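Local coordinates for 1,4-dihydroxy-2-naphthoyl-CoA hydrolase (Escherichia coli, PDB 4K49), which hydrolyses 1,4-dihydroxy-2-naphthoyl-CoA to 1,4-dihydroxy-2-naphthoate and CoA in menaquinone biosynthesis, and also accepts many other acyl-CoA thioesters, at residues M1-R5 against I31-L36. Numbering follows the deposited sequence.
Sequences MIWKR and IGDDTL
The indole of W3 enters the turn 31-36 edge first, and its NE1 donates a short, nearly straight hydrogen bond of 2.7 Å to G32 O. That oxygen lies close to the ring plane, as does T35 O, 3.4 Å from CZ2 on the same rim. CG of W3 lies beside the backbone N and anti to the carbonyl carbon (N-CA-CB-CG -42°), and with this rotation the far end of the ring reaches the turn although the CB bond does not point at it. I31 CG2 approaches obliquely, 3.7 Å from NE1, while CH2 meets L36 CB at 4.2 Å. I2 packs over one ring face: its CG1 sits 3.7 Å above the plane, and the same branch reaches D34 CA on the turn. A second bond, I2 N to D33 O (3.0 Å), ties the backbones together. With an alanine here instead of W3, G32 O would probably lose its indole donor and I2 CG1 the ring it rests on. W3 and L36 also touch helix 55-72, at L72 and at V68 and A69 respectively. G32 N to T35 O is the backbone bond that closes the loop of the beta hairpin 27-31/36-41; the N-terminal segment thus docks on this hairpin of the hotdog fold.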
ATOM      1  N   MET A   1     -19.990  -0.857 -22.090  1.00 21.62           N
ATOM      2  CA  MET A   1     -18.792  -1.021 -21.276  1.00 23.29           C
ATOM      3  C   MET A   1     -18.080   0.309 -21.054  1.00 14.98           C
ATOM      4  O   MET A   1     -18.147   1.202 -21.892  1.00 20.00           O
ATOM      5  CB  MET A   1     -17.835  -2.012 -21.933  1.00 17.46           C
ATOM      6  CG  MET A   1     -17.196  -1.512 -23.220  1.00 33.02           C
ATOM      7  SD  MET A   1     -15.859  -2.578 -23.804  1.00 41.44           S
ATOM      8  CE  MET A   1     -16.698  -4.165 -23.910  1.00 35.68           C
ATOM      9  N   ILE A   2     -17.375   0.429 -19.936  1.00 13.36           N
ATOM     10  CA  ILE A   2     -16.694   1.680 -19.606  1.00 10.89           C
ATOM     11  C   ILE A   2     -15.310   1.795 -20.254  1.00 10.59           C
ATOM     12  O   ILE A   2     -14.743   2.886 -20.321  1.00 13.44           O
ATOM     13  CB  ILE A   2     -16.562   1.871 -18.070  1.00 10.53           C
ATOM     14  CG1 ILE A   2     -15.669   0.787 -17.464  1.00  8.37           C
ATOM     15  CG2 ILE A   2     -17.937   1.918 -17.399  1.00 15.64           C
ATOM     16  CD1 ILE A   2     -15.306   1.034 -16.008  1.00  8.92           C
ATOM     17  N   TRP A   3     -14.758   0.677 -20.719  1.00  8.21           N
ATOM     18  CA  TRP A   3     -13.389   0.673 -21.228  1.00  6.88           C
ATOM     19  C   TRP A   3     -13.270   1.390 -22.569  1.00 16.65           C
ATOM     20  O   TRP A   3     -14.183   1.348 -23.386  1.00 11.84           O
ATOM     21  CB  TRP A   3     -12.875  -0.760 -21.371  1.00  8.16           C
ATOM     22  CG  TRP A   3     -13.251  -1.629 -20.206  1.00 11.18           C
ATOM     23  CD1 TRP A   3     -14.047  -2.740 -20.232  1.00  9.26           C
ATOM     24  CD2 TRP A   3     -12.863  -1.443 -18.834  1.00 11.42           C
ATOM     25  NE1 TRP A   3     -14.166  -3.263 -18.964  1.00 11.27           N
ATOM     26  CE2 TRP A   3     -13.452  -2.484 -18.089  1.00  6.86           C
ATOM     27  CE3 TRP A   3     -12.071  -0.498 -18.170  1.00  7.90           C
ATOM     28  CZ2 TRP A   3     -13.276  -2.610 -16.703  1.00 10.80           C
ATOM     29  CZ3 TRP A   3     -11.896  -0.622 -16.794  1.00  8.00           C
ATOM     30  CH2 TRP A   3     -12.502  -1.668 -16.074  1.00  9.89           C
ATOM     31  N   LYS A   4     -12.135   2.046 -22.784  1.00 12.10           N
ATOM     32  CA  LYS A   4     -11.831   2.658 -24.069  1.00 11.26           C
ATOM     33  C   LYS A   4     -10.710   1.862 -24.730  1.00 16.26           C
ATOM     34  O   LYS A   4     -10.553   1.882 -25.949  1.00 20.55           O
ATOM     35  CB  LYS A   4     -11.395   4.113 -23.885  1.00 13.25           C
ATOM     36  CG  LYS A   4     -12.481   5.069 -23.390  1.00 13.49           C
ATOM     37  CD  LYS A   4     -12.004   6.512 -23.536  1.00 13.94           C
ATOM     38  CE  LYS A   4     -13.074   7.508 -23.133  1.00 20.08           C
ATOM     39  NZ  LYS A   4     -12.598   8.910 -23.355  1.00 22.53           N
ATOM     40  N   ARG A   5      -9.917   1.175 -23.914  1.00  9.44           N
ATOM     41  CA  ARG A   5      -8.852   0.318 -24.424  1.00 13.30           C
ATOM     42  C   ARG A   5      -9.327  -1.119 -24.387  1.00 17.51           C
ATOM     43  O   ARG A   5      -9.866  -1.577 -23.371  1.00 15.70           O
ATOM     44  CB  ARG A   5      -7.577   0.440 -23.580  1.00 12.94           C
ATOM     45  CG  ARG A   5      -6.968   1.831 -23.545  1.00 13.51           C
ATOM     46  CD  ARG A   5      -5.658   1.863 -22.771  1.00 11.94           C
ATOM     47  NE  ARG A   5      -5.286   3.236 -22.421  1.00 12.56           N
ATOM     48  CZ  ARG A   5      -4.528   4.030 -23.173  1.00 14.27           C
ATOM     49  NH1 ARG A   5      -4.249   5.268 -22.767  1.00  8.92           N
ATOM     50  NH2 ARG A   5      -4.043   3.587 -24.322  1.00 12.95           N
ATOM     51  N   ILE A  31     -12.386  -9.378 -16.323  1.00  5.39           N
ATOM     52  CA  ILE A  31     -12.664  -8.048 -16.844  1.00  8.33           C
ATOM     53  C   ILE A  31     -14.144  -7.982 -17.160  1.00 11.74           C
ATOM     54  O   ILE A  31     -14.582  -8.553 -18.151  1.00  8.48           O
ATOM     55  CB  ILE A  31     -11.900  -7.790 -18.149  1.00 12.06           C
ATOM     56  CG1 ILE A  31     -10.395  -7.951 -17.924  1.00 13.90           C
ATOM     57  CG2 ILE A  31     -12.235  -6.408 -18.702  1.00 10.35           C
ATOM     58  CD1 ILE A  31      -9.581  -7.973 -19.197  1.00 16.93           C
ATOM     59  N   GLY A  32     -14.916  -7.299 -16.319  1.00  9.72           N
ATOM     60  CA  GLY A  32     -16.340  -7.135 -16.573  1.00 13.10           C
ATOM     61  C   GLY A  32     -16.571  -5.919 -17.448  1.00 10.58           C
ATOM     62  O   GLY A  32     -15.618  -5.237 -17.829  1.00 10.20           O
ATOM     63  N   ASP A  33     -17.823  -5.642 -17.783  1.00  7.98           N
ATOM     64  CA  ASP A  33     -18.127  -4.480 -18.605  1.00 12.26           C
ATOM     65  C   ASP A  33     -17.880  -3.190 -17.838  1.00  6.96           C
ATOM     66  O   ASP A  33     -17.624  -2.145 -18.427  1.00  6.46           O
ATOM     67  CB  ASP A  33     -19.566  -4.562 -19.115  1.00 14.04           C
ATOM     68  CG  ASP A  33     -19.787  -5.779 -19.982  1.00 22.63           C
ATOM     69  OD1 ASP A  33     -19.228  -5.794 -21.095  1.00 20.87           O
ATOM     70  OD2 ASP A  33     -20.480  -6.727 -19.540  1.00 27.30           O
ATOM     71  N   ASP A  34     -17.945  -3.270 -16.513  1.00 10.28           N
ATOM     72  CA  ASP A  34     -17.734  -2.092 -15.688  1.00  9.75           C
ATOM     73  C   ASP A  34     -17.040  -2.415 -14.374  1.00 12.94           C
ATOM     74  O   ASP A  34     -17.092  -1.625 -13.438  1.00 10.22           O
ATOM     75  CB  ASP A  34     -19.055  -1.355 -15.411  1.00 14.76           C
ATOM     76  CG  ASP A  34     -20.126  -2.253 -14.805  1.00 27.48           C
ATOM     77  OD1 ASP A  34     -19.803  -3.119 -13.965  1.00 22.20           O
ATOM     78  OD2 ASP A  34     -21.311  -2.082 -15.172  1.00 38.44           O
ATOM     79  N   THR A  35     -16.413  -3.583 -14.295  1.00  8.90           N
ATOM     80  CA  THR A  35     -15.657  -3.959 -13.103  1.00  8.17           C
ATOM     81  C   THR A  35     -14.358  -4.632 -13.512  1.00  7.77           C
ATOM     82  O   THR A  35     -14.223  -5.103 -14.639  1.00  5.46           O
ATOM     83  CB  THR A  35     -16.441  -4.936 -12.198  1.00 10.20           C
ATOM     84  OG1 THR A  35     -16.615  -6.175 -12.887  1.00  9.79           O
ATOM     85  CG2 THR A  35     -17.808  -4.378 -11.817  1.00 11.89           C
ATOM     86  N   LEU A  36     -13.410  -4.685 -12.585  1.00  4.38           N
ATOM     87  CA  LEU A  36     -12.147  -5.371 -12.815  1.00  4.45           C
ATOM     88  C   LEU A  36     -11.829  -6.112 -11.519  1.00  9.26           C
ATOM     89  O   LEU A  36     -12.062  -5.583 -10.426  1.00  9.54           O
ATOM     90  CB  LEU A  36     -11.058  -4.355 -13.176  1.00  8.39           C
ATOM     91  CG  LEU A  36      -9.705  -4.876 -13.660  1.00 10.65           C
ATOM     92  CD1 LEU A  36      -9.878  -5.806 -14.857  1.00  6.53           C
ATOM     93  CD2 LEU A  36      -8.782  -3.714 -14.002  1.00  6.67           C
TER